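Local atomic coordinates of gluconate kinase (Lactobacillus acidophilus, PDB entry 3LL3), a protein that probably uses ATP to phosphorylate a sugar or sugar-acid substrate such as xylulose or gluconate, as a member of the FGGY family of carbohydrate kinases. Residues A[47-52]-A[90-95]; A[84-89]-A[153-158]; A[327-332]-A[469-474]; A[333-338]-A[476-481]. All blocks are in the same frame, centred on the assembly; numbering follows the deposited sequence.

Interaction 1: residues A[47-52]-A[90-95]; sequences EDPKLI and DELLTN
P49 and L92 lie alongside each other, pointing opposite ways, the flank of the pyrrolidine ring lying along the forked end of the leucine. CG of P49 sits over the fork, 4.1 Å from both L92 CD1 and L92 CD2. L92 CD1 also meets K50 CG at 3.9 Å, so the lysine takes part through its aliphatic base. N95 approaches the same proline at about a right angle, its CA 3.9 Å from P49 CD. The course of the backbone sets N95 CB 3.4 Å from the carbonyl O of E47. With CG of N95 turned beside its own backbone N (chi1 -74°), the amide comes to lie with OD1 3.8 Å from D48 CA.

The setting is a strand-to-helix corner. E47 ends the short strand 46-47, whose backbone bonds with S96 tie it to strand 96-97, and D48 is the N-cap of helix 49-65. D48 OD1 caps the helix by accepting from K50 N over 2.8 Å, the donor standing above the carboxylate plane, 39° out of it. Y160 of helix 157-166 and I84 of strand 84-86 pack on P49 as well, so the proline of the first turn is enclosed by several elements of the N-terminal domain.

No hydrogen bond joins the two segments directly. The contact is mostly carbon on carbon, with two oxygens, E47 O and N95 OD1, resting against carbon, while N95 ND2 is hydrogen-bonded to E46 OE1. Between the segments themselves cohesion is mainly van der Waals and apolar burial, with the E47-S96 backbone bonds holding the strands alongside.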
loop_
_atom_site.group_PDB
_atom_site.type_symbol
_atom_site.label_atom_id
_atom_site.label_comp_id
_atom_site.label_asym_id
_atom_site.label_seq_id
_atom_site.Cartn_x
_atom_site.Cartn_y
_atom_site.Cartn_z
ATOM N N GLU A 47 -15.872 31.963 3.000
ATOM C CA GLU A 47 -15.949 32.873 1.871
ATOM C C GLU A 47 -16.774 34.090 2.243
ATOM O O GLU A 47 -17.591 34.042 3.170
ATOM C CB GLU A 47 -16.463 32.176 0.601
ATOM C CG GLU A 47 -17.550 31.149 0.830
ATOM C CD GLU A 47 -17.684 30.148 -0.323
ATOM O OE1 GLU A 47 -18.819 29.691 -0.578
ATOM O OE2 GLU A 47 -16.671 29.817 -0.972
ATOM N N ASP A 48 -16.533 35.185 1.528
ATOM C CA ASP A 48 -17.190 36.461 1.804
ATOM C C ASP A 48 -18.579 36.509 1.158
ATOM O O ASP A 48 -18.701 36.511 -0.071
ATOM C CB ASP A 48 -16.313 37.613 1.296
ATOM C CG ASP A 48 -16.865 38.993 1.658
ATOM O OD1 ASP A 48 -18.060 39.112 2.010
ATOM O OD2 ASP A 48 -16.091 39.970 1.577
ATOM N N PRO A 49 -19.634 36.530 1.991
ATOM C CA PRO A 49 -21.010 36.547 1.488
ATOM C C PRO A 49 -21.262 37.731 0.555
ATOM O O PRO A 49 -22.026 37.575 -0.392
ATOM C CB PRO A 49 -21.845 36.664 2.765
ATOM C CG PRO A 49 -21.006 36.057 3.801
ATOM C CD PRO A 49 -19.598 36.458 3.461
ATOM N N LYS A 50 -20.623 38.873 0.810
ATOM C CA LYS A 50 -20.751 40.043 -0.072
ATOM C C LYS A 50 -20.219 39.781 -1.496
ATOM O O LYS A 50 -20.852 40.171 -2.486
ATOM C CB LYS A 50 -20.057 41.265 0.541
ATOM C CG LYS A 50 -20.765 41.827 1.753
ATOM C CD LYS A 50 -19.934 42.892 2.449
ATOM C CE LYS A 50 -20.809 43.779 3.312
ATOM N NZ LYS A 50 -21.861 44.449 2.494
ATOM N N LEU A 51 -19.060 39.130 -1.589
ATOM C CA LEU A 51 -18.498 38.715 -2.878
ATOM C C LEU A 51 -19.409 37.739 -3.607
ATOM O O LEU A 51 -19.635 37.863 -4.814
ATOM C CB LEU A 51 -17.118 38.080 -2.695
ATOM C CG LEU A 51 -15.948 39.057 -2.625
ATOM C CD1 LEU A 51 -16.318 40.260 -1.763
ATOM C CD2 LEU A 51 -14.696 38.380 -2.099
ATOM N N ILE A 52 -19.926 36.761 -2.876
ATOM C CA ILE A 52 -20.817 35.785 -3.477
ATOM C C ILE A 52 -22.053 36.482 -4.020
ATOM O O ILE A 52 -22.469 36.229 -5.161
ATOM C CB ILE A 52 -21.225 34.687 -2.479
ATOM C CG1 ILE A 52 -20.006 33.834 -2.119
ATOM C CG2 ILE A 52 -22.338 33.836 -3.060
ATOM C CD1 ILE A 52 -20.302 32.671 -1.184
ATOM N N ASP A 90 -28.905 43.426 11.198
ATOM C CA ASP A 90 -28.857 42.535 10.030
ATOM C C ASP A 90 -27.510 42.559 9.299
ATOM O O ASP A 90 -27.417 42.141 8.146
ATOM C CB ASP A 90 -29.980 42.866 9.042
ATOM C CG ASP A 90 -31.349 42.467 9.556
ATOM O OD1 ASP A 90 -31.419 41.544 10.391
ATOM O OD2 ASP A 90 -32.358 43.058 9.110
ATOM N N GLU A 91 -26.470 43.031 9.973
ATOM C CA GLU A 91 -25.153 43.131 9.355
ATOM C C GLU A 91 -24.345 41.848 9.554
ATOM O O GLU A 91 -24.519 41.142 10.543
ATOM C CB GLU A 91 -24.395 44.338 9.918
ATOM C CG GLU A 91 -23.689 44.103 11.263
ATOM C CD GLU A 91 -24.631 44.125 12.471
ATOM O OE1 GLU A 91 -24.157 43.822 13.590
ATOM O OE2 GLU A 91 -25.833 44.453 12.317
ATOM N N LEU A 92 -23.460 41.545 8.615
ATOM C CA LEU A 92 -22.620 40.360 8.738
ATOM C C LEU A 92 -21.743 40.439 9.968
ATOM O O LEU A 92 -21.061 41.441 10.173
ATOM C CB LEU A 92 -21.733 40.207 7.512
ATOM C CG LEU A 92 -22.493 39.817 6.254
ATOM C CD1 LEU A 92 -21.582 39.932 5.032
ATOM C CD2 LEU A 92 -23.043 38.408 6.426
ATOM N N LEU A 93 -21.766 39.375 10.772
ATOM C CA LEU A 93 -20.909 39.238 11.944
ATOM C C LEU A 93 -19.755 38.285 11.648
ATOM O O LEU A 93 -18.732 38.291 12.344
ATOM C CB LEU A 93 -21.707 38.684 13.130
ATOM C CG LEU A 93 -22.667 39.619 13.865
ATOM C CD1 LEU A 93 -23.496 38.871 14.912
ATOM C CD2 LEU A 93 -21.893 40.754 14.511
ATOM N N THR A 94 -19.944 37.444 10.628
ATOM C CA THR A 94 -18.965 36.429 10.252
ATOM C C THR A 94 -18.957 36.320 8.733
ATOM O O THR A 94 -19.855 36.822 8.061
ATOM C CB THR A 94 -19.366 35.023 10.761
ATOM O OG1 THR A 94 -20.543 34.600 10.072
ATOM C CG2 THR A 94 -19.655 35.010 12.257
ATOM N N ASN A 95 -17.944 35.661 8.193
ATOM C CA ASN A 95 -17.999 35.215 6.802
ATOM C C ASN A 95 -18.886 33.981 6.696
ATOM O O ASN A 95 -19.443 33.513 7.691
ATOM C CB ASN A 95 -16.602 34.873 6.290
ATOM C CG ASN A 95 -15.760 36.103 6.029
ATOM O OD1 ASN A 95 -16.235 37.086 5.471
ATOM N ND2 ASN A 95 -14.496 36.045 6.421
#

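Interaction 2: residues A[84-89]-A[153-158]; sequences IGLGSD and KWIGIK
I84 to L86 run antiparallel to K153 to I155, their axes approaching to 4.8 Å at 155°, and I84 and I155 bond reciprocally at one end while L86 N gives to K153 O (3.0 Å) at the other. A weaker bond returns from K153 N to L86 O. G85 and W154 form the non-hydrogen-bonded pair between them. Because G85 has no side chain, the indole can come close to the strand, W154 CZ3 lying 3.5 Å from G85 CA. Its further surroundings are L137 and L140 of helix 133-143.

This small antiparallel pair is separate from the large mixed sheet of the N-terminal domain, which belongs to the actin-like ATPase clan. Strand 153-155 passes through the N-cap G156 straight into helix 157-166, where K158 forms a salt bridge with D172.

On the face that carries I84, L86, K153 and I155, L86 and I155 cross at about a right angle, their CD1 methyls 3.7 Å apart. I155 CG1 stands between its backbone N and carbonyl carbon (chi1 63°), which brings it to 3.8 Å from I84 CB. CD1 of I84 points on past the strand end to I157 CA, 3.8 Å away, and L92 packs beside I84 and L86.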
loop_
_atom_site.group_PDB
_atom_site.type_symbol
_atom_site.label_atom_id
_atom_site.label_comp_id
_atom_site.label_asym_id
_atom_site.label_seq_id
_atom_site.Cartn_x
_atom_site.Cartn_y
_atom_site.Cartn_z
ATOM N N ILE A 84 -23.596 31.483 8.628
ATOM C CA ILE A 84 -23.330 32.916 8.637
ATOM C C ILE A 84 -24.110 33.558 9.769
ATOM O O ILE A 84 -25.305 33.284 9.917
ATOM C CB ILE A 84 -23.869 33.581 7.363
ATOM C CG1 ILE A 84 -23.216 32.994 6.110
ATOM C CG2 ILE A 84 -23.710 35.106 7.437
ATOM C CD1 ILE A 84 -23.890 33.443 4.833
ATOM N N GLY A 85 -23.457 34.435 10.535
ATOM C CA GLY A 85 -24.128 35.161 11.607
ATOM C C GLY A 85 -24.457 36.614 11.261
ATOM O O GLY A 85 -23.610 37.350 10.754
ATOM N N LEU A 86 -25.691 37.025 11.535
ATOM C CA LEU A 86 -26.100 38.417 11.380
ATOM C C LEU A 86 -26.341 39.060 12.751
ATOM O O LEU A 86 -26.886 38.418 13.639
ATOM C CB LEU A 86 -27.394 38.502 10.567
ATOM C CG LEU A 86 -27.386 37.932 9.143
ATOM C CD1 LEU A 86 -28.730 38.188 8.506
ATOM C CD2 LEU A 86 -26.259 38.538 8.321
ATOM N N GLY A 87 -25.964 40.325 12.907
ATOM C CA GLY A 87 -26.275 41.078 14.115
ATOM C C GLY A 87 -27.675 41.677 14.106
ATOM O O GLY A 87 -28.460 41.445 13.191
ATOM N N SER A 88 -27.992 42.458 15.136
ATOM C CA SER A 88 -29.318 43.070 15.267
ATOM C C SER A 88 -29.624 44.090 14.166
ATOM O O SER A 88 -30.791 44.335 13.860
ATOM C CB SER A 88 -29.473 43.733 16.636
ATOM O OG SER A 88 -28.609 44.851 16.742
ATOM N N ASP A 89 -28.588 44.682 13.574
ATOM C CA ASP A 89 -28.780 45.552 12.409
ATOM C C ASP A 89 -28.735 44.747 11.098
ATOM O O ASP A 89 -28.534 45.313 10.018
ATOM C CB ASP A 89 -27.723 46.670 12.377
ATOM C CG ASP A 89 -28.230 47.997 12.970
ATOM O OD1 ASP A 89 -28.973 47.980 13.980
ATOM O OD2 ASP A 89 -27.871 49.069 12.426
ATOM N N LYS A 153 -29.286 36.207 14.146
ATOM C CA LYS A 153 -29.702 35.263 13.102
ATOM C C LYS A 153 -28.535 34.375 12.713
ATOM O O LYS A 153 -27.409 34.849 12.556
ATOM C CB LYS A 153 -30.218 35.993 11.857
ATOM C CG LYS A 153 -31.543 36.743 12.075
ATOM C CD LYS A 153 -32.669 35.752 12.310
ATOM C CE LYS A 153 -34.040 36.379 12.110
ATOM N NZ LYS A 153 -34.417 37.231 13.240
ATOM N N TRP A 154 -28.807 33.082 12.573
ATOM C CA TRP A 154 -27.822 32.147 12.066
ATOM C C TRP A 154 -28.386 31.535 10.797
ATOM O O TRP A 154 -29.440 30.902 10.820
ATOM C CB TRP A 154 -27.543 31.064 13.104
ATOM C CG TRP A 154 -26.766 31.569 14.266
ATOM C CD1 TRP A 154 -27.217 31.760 15.548
ATOM C CD2 TRP A 154 -25.400 31.979 14.252
ATOM N NE1 TRP A 154 -26.199 32.242 16.332
ATOM C CE2 TRP A 154 -25.073 32.383 15.563
ATOM C CE3 TRP A 154 -24.415 32.030 13.261
ATOM C CZ2 TRP A 154 -23.806 32.834 15.908
ATOM C CZ3 TRP A 154 -23.151 32.475 13.600
ATOM C CH2 TRP A 154 -22.861 32.880 14.919
ATOM N N ILE A 155 -27.702 31.756 9.679
ATOM C CA ILE A 155 -28.262 31.392 8.384
ATOM C C ILE A 155 -27.208 30.768 7.495
ATOM O O ILE A 155 -26.041 30.696 7.864
ATOM C CB ILE A 155 -28.826 32.631 7.651
ATOM C CG1 ILE A 155 -27.701 33.621 7.352
ATOM C CG2 ILE A 155 -29.940 33.307 8.479
ATOM C CD1 ILE A 155 -28.202 34.968 6.779
ATOM N N GLY A 156 -27.628 30.335 6.308
ATOM C CA GLY A 156 -26.693 29.834 5.316
ATOM C C GLY A 156 -26.626 30.796 4.151
ATOM O O GLY A 156 -27.418 31.737 4.071
ATOM N N ILE A 157 -25.695 30.556 3.235
ATOM C CA ILE A 157 -25.498 31.446 2.093
ATOM C C ILE A 157 -26.738 31.567 1.200
ATOM O O ILE A 157 -26.992 32.631 0.627
ATOM C CB ILE A 157 -24.299 30.996 1.230
ATOM C CG1 ILE A 157 -24.026 32.027 0.135
ATOM C CG2 ILE A 157 -24.578 29.622 0.608
ATOM C CD1 ILE A 157 -23.444 33.330 0.659
ATOM N N LYS A 158 -27.503 30.492 1.032
ATOM C CA LYS A 158 -28.702 30.645 0.219
ATOM C C LYS A 158 -29.687 31.630 0.881
ATOM O O LYS A 158 -30.237 32.495 0.205
ATOM C CB LYS A 158 -29.377 29.317 -0.151
ATOM C CG LYS A 158 -30.692 29.518 -0.941
ATOM C CD LYS A 158 -31.144 28.240 -1.696
ATOM C CE LYS A 158 -31.785 27.207 -0.757
ATOM N NZ LYS A 158 -33.198 27.583 -0.397
#

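Interaction 3: residues A[327-332]-A[469-474]; sequences APAGSR and ATYQKL
A type II beta turn, P328 to S331, presses its two central residues, A329 and G330, against helix 465-485 near the C-terminal end of the chain. G330 occupies the third position of the turn with a positive phi of 102°, a conformation that suits a residue without a CB, and S331 N closes the turn on P328 O at 2.9 Å.

Y471 reaches the turn with the end of its ring. Its CG lies beside the backbone N (chi1 -73°), and the phenol extends from the helix until OH stands 3.5 Å from A329 CB. That approach is van der Waals in nature; the polar partner of the hydroxyl is E374 of helix 365-388. The same carboxylate oxygen, OE2, also accepts from G330 N, and OE1 bonds S331 OG, so a single glutamate on a third element ties the turn and the tyrosine together. The ring is packed further by L412, N415 and I416 of helix 407-417.

One turn of helix brings T470 and L474 to the same side. T470 places its methyl toward the turn, CG2 lying 3.7 Å from A329 O, whereas OG1 has a weak bond back to K466 O. L474 CG lies opposite the backbone N (chi1 179°), which carries CD2 to the glycine, 3.6 Å from both G330 CA and G330 O.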
loop_
_atom_site.group_PDB
_atom_site.type_symbol
_atom_site.label_atom_id
_atom_site.label_comp_id
_atom_site.label_asym_id
_atom_site.label_seq_id
_atom_site.Cartn_x
_atom_site.Cartn_y
_atom_site.Cartn_z
ATOM N N ALA A 327 -4.145 -3.960 -17.845
ATOM C CA ALA A 327 -4.100 -4.925 -16.745
ATOM C C ALA A 327 -5.415 -5.689 -16.703
ATOM O O ALA A 327 -6.434 -5.172 -17.143
ATOM C CB ALA A 327 -3.848 -4.215 -15.411
ATOM N N PRO A 328 -5.410 -6.924 -16.180
ATOM C CA PRO A 328 -6.691 -7.635 -16.127
ATOM C C PRO A 328 -7.607 -7.045 -15.062
ATOM O O PRO A 328 -7.128 -6.437 -14.104
ATOM C CB PRO A 328 -6.291 -9.058 -15.730
ATOM C CG PRO A 328 -5.000 -8.877 -14.959
ATOM C CD PRO A 328 -4.304 -7.706 -15.597
ATOM N N ALA A 329 -8.911 -7.214 -15.251
ATOM C CA ALA A 329 -9.894 -6.853 -14.252
ATOM C C ALA A 329 -9.491 -7.456 -12.911
ATOM O O ALA A 329 -9.271 -8.664 -12.804
ATOM C CB ALA A 329 -11.275 -7.368 -14.676
ATOM N N GLY A 330 -9.392 -6.612 -11.889
ATOM C CA GLY A 330 -9.056 -7.070 -10.555
ATOM C C GLY A 330 -7.600 -6.788 -10.235
ATOM O O GLY A 330 -7.164 -6.989 -9.104
ATOM N N SER A 331 -6.855 -6.332 -11.238
ATOM C CA SER A 331 -5.448 -5.950 -11.089
ATOM C C SER A 331 -4.582 -7.026 -10.412
ATOM O O SER A 331 -3.670 -6.708 -9.636
ATOM C CB SER A 331 -5.322 -4.626 -10.321
ATOM O OG SER A 331 -6.088 -3.580 -10.916
ATOM N N ARG A 332 -4.874 -8.285 -10.703
ATOM C CA ARG A 332 -4.182 -9.409 -10.072
ATOM C C ARG A 332 -4.249 -9.323 -8.553
ATOM O O ARG A 332 -3.276 -9.628 -7.849
ATOM C CB ARG A 332 -2.729 -9.475 -10.538
ATOM C CG ARG A 332 -2.574 -9.486 -12.053
ATOM C CD ARG A 332 -1.129 -9.759 -12.448
ATOM N NE ARG A 332 -0.919 -9.471 -13.857
ATOM C CZ ARG A 332 -1.078 -10.373 -14.820
ATOM N NH1 ARG A 332 -1.431 -11.620 -14.507
ATOM N NH2 ARG A 332 -0.878 -10.035 -16.086
ATOM N N ALA A 469 -18.510 -11.033 -11.776
ATOM C CA ALA A 469 -18.140 -12.126 -10.884
ATOM C C ALA A 469 -16.745 -11.929 -10.289
ATOM O O ALA A 469 -16.519 -12.192 -9.095
ATOM C CB ALA A 469 -18.224 -13.469 -11.606
ATOM N N THR A 470 -15.809 -11.485 -11.122
ATOM C CA THR A 470 -14.451 -11.253 -10.640
ATOM C C THR A 470 -14.490 -10.217 -9.499
ATOM O O THR A 470 -13.916 -10.415 -8.422
ATOM C CB THR A 470 -13.562 -10.722 -11.768
ATOM O OG1 THR A 470 -13.488 -11.692 -12.830
ATOM C CG2 THR A 470 -12.172 -10.421 -11.237
ATOM N N TYR A 471 -15.193 -9.118 -9.743
ATOM C CA TYR A 471 -15.265 -8.045 -8.771
ATOM C C TYR A 471 -16.030 -8.465 -7.532
ATOM O O TYR A 471 -15.728 -8.032 -6.430
ATOM C CB TYR A 471 -15.845 -6.772 -9.404
ATOM C CG TYR A 471 -14.836 -6.127 -10.319
ATOM C CD1 TYR A 471 -13.609 -5.689 -9.821
ATOM C CD2 TYR A 471 -15.079 -6.003 -11.677
ATOM C CE1 TYR A 471 -12.665 -5.121 -10.651
ATOM C CE2 TYR A 471 -14.141 -5.446 -12.518
ATOM C CZ TYR A 471 -12.940 -5.005 -12.003
ATOM O OH TYR A 471 -12.019 -4.451 -12.853
ATOM N N GLN A 472 -17.019 -9.323 -7.720
ATOM C CA GLN A 472 -17.811 -9.806 -6.598
ATOM C C GLN A 472 -16.953 -10.634 -5.651
ATOM O O GLN A 472 -17.165 -10.631 -4.430
ATOM C CB GLN A 472 -18.991 -10.625 -7.112
ATOM C CG GLN A 472 -20.067 -10.885 -6.090
ATOM C CD GLN A 472 -21.422 -11.142 -6.739
ATOM O OE1 GLN A 472 -21.637 -10.822 -7.916
ATOM N NE2 GLN A 472 -22.345 -11.719 -5.972
ATOM N N LYS A 473 -15.980 -11.348 -6.215
ATOM C CA LYS A 473 -15.066 -12.117 -5.402
ATOM C C LYS A 473 -13.977 -11.228 -4.797
ATOM O O LYS A 473 -13.493 -11.483 -3.694
ATOM C CB LYS A 473 -14.464 -13.288 -6.198
ATOM C CG LYS A 473 -13.350 -14.003 -5.453
ATOM C CD LYS A 473 -12.937 -15.319 -6.116
ATOM C CE LYS A 473 -12.114 -16.182 -5.157
ATOM N NZ LYS A 473 -11.940 -17.562 -5.679
ATOM N N LEU A 474 -13.613 -10.162 -5.501
ATOM C CA LEU A 474 -12.524 -9.299 -5.046
ATOM C C LEU A 474 -12.942 -8.250 -4.003
ATOM O O LEU A 474 -12.122 -7.841 -3.176
ATOM C CB LEU A 474 -11.844 -8.621 -6.233
ATOM C CG LEU A 474 -10.702 -7.659 -5.892
ATOM C CD1 LEU A 474 -9.556 -8.400 -5.176
ATOM C CD2 LEU A 474 -10.216 -6.982 -7.177
#

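Interaction 4: residues A[333-338]-A[476-481]; sequences NLIFLP and PLYCEI
N333 lays its side chain beside L477, CG 4.4 Å from L477 CD2, while its ND2 donates a hydrogen bond to F492 O of the second subunit. No hydrogen bond crosses between the two segments themselves. Y478 is held by carbon surface and by one carbonyl edge contact: F336 O lies near the ring plane, 3.6 Å from Y478 CE1. P338 also meets the phenol near its plane, CD coming to 3.4 Å from Y478 OH. One ring face receives the L337 methyl CD2 in a CH-pi contact, 4.0 Å from the centroid and 22° off the normal. CG of Y478 is anti to the backbone N (chi1 172°), which swings the ring out along the strand from I335 to P338. F378 of helix 365-388 also meets the ring.

Strand 335-337 pairs with 354-359 in a two-stranded antiparallel sheet of the C-terminal FGGY region, and this sheet packs on the C-terminal helix 465-485. The strand runs at 52° to the part of the helix that follows the kink at P476. I335 points its side chain at that helix. Its CG1 lies 4.1 Å from L477 CG and equally far from I481 CG1, crossing both side chains obliquely, while CD1 rests on the backbone at Y478 CA, 3.8 Å away. L337 uses its other methyl, CD1, against I481 CG2 at 4.1 Å.

Beside N333 the interface with the second subunit begins, and F492 of the second subunit also packs on L477 and I481.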
loop_
_atom_site.group_PDB
_atom_site.type_symbol
_atom_site.label_atom_id
_atom_site.label_comp_id
_atom_site.label_asym_id
_atom_site.label_seq_id
_atom_site.Cartn_x
_atom_site.Cartn_y
_atom_site.Cartn_z
ATOM N N ASN A 333 -5.407 -8.905 -8.052
ATOM C CA ASN A 333 -5.660 -8.881 -6.630
ATOM C C ASN A 333 -4.927 -7.776 -5.891
ATOM O O ASN A 333 -4.793 -7.831 -4.671
ATOM C CB ASN A 333 -5.319 -10.234 -6.001
ATOM C CG ASN A 333 -6.431 -11.242 -6.153
ATOM O OD1 ASN A 333 -7.547 -10.908 -6.584
ATOM N ND2 ASN A 333 -6.141 -12.491 -5.798
ATOM N N LEU A 334 -4.452 -6.770 -6.607
ATOM C CA LEU A 334 -3.861 -5.636 -5.924
ATOM C C LEU A 334 -4.984 -4.746 -5.365
ATOM O O LEU A 334 -5.897 -4.375 -6.088
ATOM C CB LEU A 334 -2.944 -4.861 -6.867
ATOM C CG LEU A 334 -2.310 -3.601 -6.272
ATOM C CD1 LEU A 334 -1.447 -3.956 -5.052
ATOM C CD2 LEU A 334 -1.507 -2.875 -7.328
ATOM N N ILE A 335 -4.917 -4.425 -4.074
ATOM C CA ILE A 335 -5.891 -3.539 -3.445
ATOM C C ILE A 335 -5.343 -2.116 -3.267
ATOM O O ILE A 335 -4.222 -1.925 -2.775
ATOM C CB ILE A 335 -6.329 -4.063 -2.068
ATOM C CG1 ILE A 335 -7.126 -5.360 -2.222
ATOM C CG2 ILE A 335 -7.155 -2.984 -1.318
ATOM C CD1 ILE A 335 -8.280 -5.254 -3.204
ATOM N N PHE A 336 -6.141 -1.129 -3.670
ATOM C CA PHE A 336 -5.833 0.271 -3.427
ATOM C C PHE A 336 -6.924 0.874 -2.556
ATOM O O PHE A 336 -8.065 1.023 -3.012
ATOM C CB PHE A 336 -5.726 1.059 -4.733
ATOM C CG PHE A 336 -5.405 2.524 -4.538
ATOM C CD1 PHE A 336 -4.140 2.933 -4.121
ATOM C CD2 PHE A 336 -6.360 3.497 -4.782
ATOM C CE1 PHE A 336 -3.842 4.289 -3.952
ATOM C CE2 PHE A 336 -6.074 4.841 -4.613
ATOM C CZ PHE A 336 -4.824 5.243 -4.195
ATOM N N LEU A 337 -6.588 1.198 -1.309
ATOM C CA LEU A 337 -7.516 1.968 -0.474
ATOM C C LEU A 337 -7.298 3.448 -0.806
ATOM O O LEU A 337 -6.202 3.968 -0.635
ATOM C CB LEU A 337 -7.296 1.691 1.021
ATOM C CG LEU A 337 -7.384 0.234 1.508
ATOM C CD1 LEU A 337 -7.126 0.115 3.024
ATOM C CD2 LEU A 337 -8.739 -0.359 1.159
ATOM N N PRO A 338 -8.344 4.128 -1.305
ATOM C CA PRO A 338 -8.172 5.455 -1.922
ATOM C C PRO A 338 -8.166 6.640 -0.956
ATOM O O PRO A 338 -8.256 7.779 -1.416
ATOM C CB PRO A 338 -9.398 5.587 -2.830
ATOM C CG PRO A 338 -10.399 4.614 -2.310
ATOM C CD PRO A 338 -9.731 3.644 -1.375
ATOM N N PRO A 476 -14.773 -8.529 -1.266
ATOM C CA PRO A 476 -14.536 -8.942 0.122
ATOM C C PRO A 476 -13.069 -8.775 0.536
ATOM O O PRO A 476 -12.808 -8.460 1.685
ATOM C CB PRO A 476 -14.918 -10.431 0.110
ATOM C CG PRO A 476 -15.988 -10.514 -0.954
ATOM C CD PRO A 476 -15.506 -9.555 -2.035
ATOM N N LEU A 477 -12.131 -8.998 -0.375
ATOM C CA LEU A 477 -10.718 -8.795 -0.055
ATOM C C LEU A 477 -10.433 -7.305 0.181
ATOM O O LEU A 477 -9.683 -6.951 1.084
ATOM C CB LEU A 477 -9.824 -9.335 -1.173
ATOM C CG LEU A 477 -8.316 -9.092 -1.046
ATOM C CD1 LEU A 477 -7.775 -9.670 0.244
ATOM C CD2 LEU A 477 -7.589 -9.677 -2.254
ATOM N N TYR A 478 -11.038 -6.435 -0.631
ATOM C CA TYR A 478 -10.909 -4.990 -0.434
ATOM C C TYR A 478 -11.350 -4.622 0.988
ATOM O O TYR A 478 -10.681 -3.850 1.667
ATOM C CB TYR A 478 -11.760 -4.243 -1.462
ATOM C CG TYR A 478 -11.864 -2.740 -1.262
ATOM C CD1 TYR A 478 -11.013 -1.862 -1.936
ATOM C CD2 TYR A 478 -12.802 -2.204 -0.388
ATOM C CE1 TYR A 478 -11.112 -0.482 -1.756
ATOM C CE2 TYR A 478 -12.904 -0.833 -0.194
ATOM C CZ TYR A 478 -12.061 0.024 -0.871
ATOM O OH TYR A 478 -12.184 1.370 -0.645
ATOM N N CYS A 479 -12.475 -5.179 1.426
ATOM C CA CYS A 479 -13.007 -4.910 2.757
ATOM C C CYS A 479 -12.131 -5.503 3.863
ATOM O O CYS A 479 -12.054 -4.953 4.968
ATOM C CB CYS A 479 -14.437 -5.428 2.879
ATOM S SG CYS A 479 -15.591 -4.553 1.813
ATOM N N GLU A 480 -11.493 -6.631 3.572
ATOM C CA GLU A 480 -10.581 -7.238 4.537
ATOM C C GLU A 480 -9.394 -6.316 4.790
ATOM O O GLU A 480 -9.019 -6.103 5.936
ATOM C CB GLU A 480 -10.099 -8.606 4.064
ATOM C CG GLU A 480 -11.102 -9.714 4.330
ATOM C CD GLU A 480 -11.223 -10.048 5.808
ATOM O OE1 GLU A 480 -10.164 -10.194 6.461
ATOM O OE2 GLU A 480 -12.371 -10.159 6.312
ATOM N N ILE A 481 -8.822 -5.758 3.722
ATOM C CA ILE A 481 -7.645 -4.892 3.849
ATOM C C ILE A 481 -8.019 -3.572 4.540
ATOM O O ILE A 481 -7.302 -3.071 5.410
ATOM C CB ILE A 481 -6.992 -4.622 2.476
ATOM C CG1 ILE A 481 -6.627 -5.943 1.786
ATOM C CG2 ILE A 481 -5.772 -3.723 2.620
ATOM C CD1 ILE A 481 -5.879 -6.940 2.656
#

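Overall arrangement
The four contacts form two clusters on opposite sides of the chain's centre, their nearest atoms at least about 24 Å apart. Interactions 1 and 2 adjoin, since the 90-95 loop lies against strand 84-86: the backbone of G85 is bonded to the backbone of L93 and to the T94 hydroxyl, and L92 packs on I84. Interactions 3 and 4 share helix 465-485, with L474 touching N333 and I335 between them. Chemistry follows place. Only interaction 2 is joined by main-chain hydrogen bonds; the others are mostly apolar and bond-free across the gap. Interaction 1 is partly buried and the rest are buried, and interaction 4 alone reaches the second subunit.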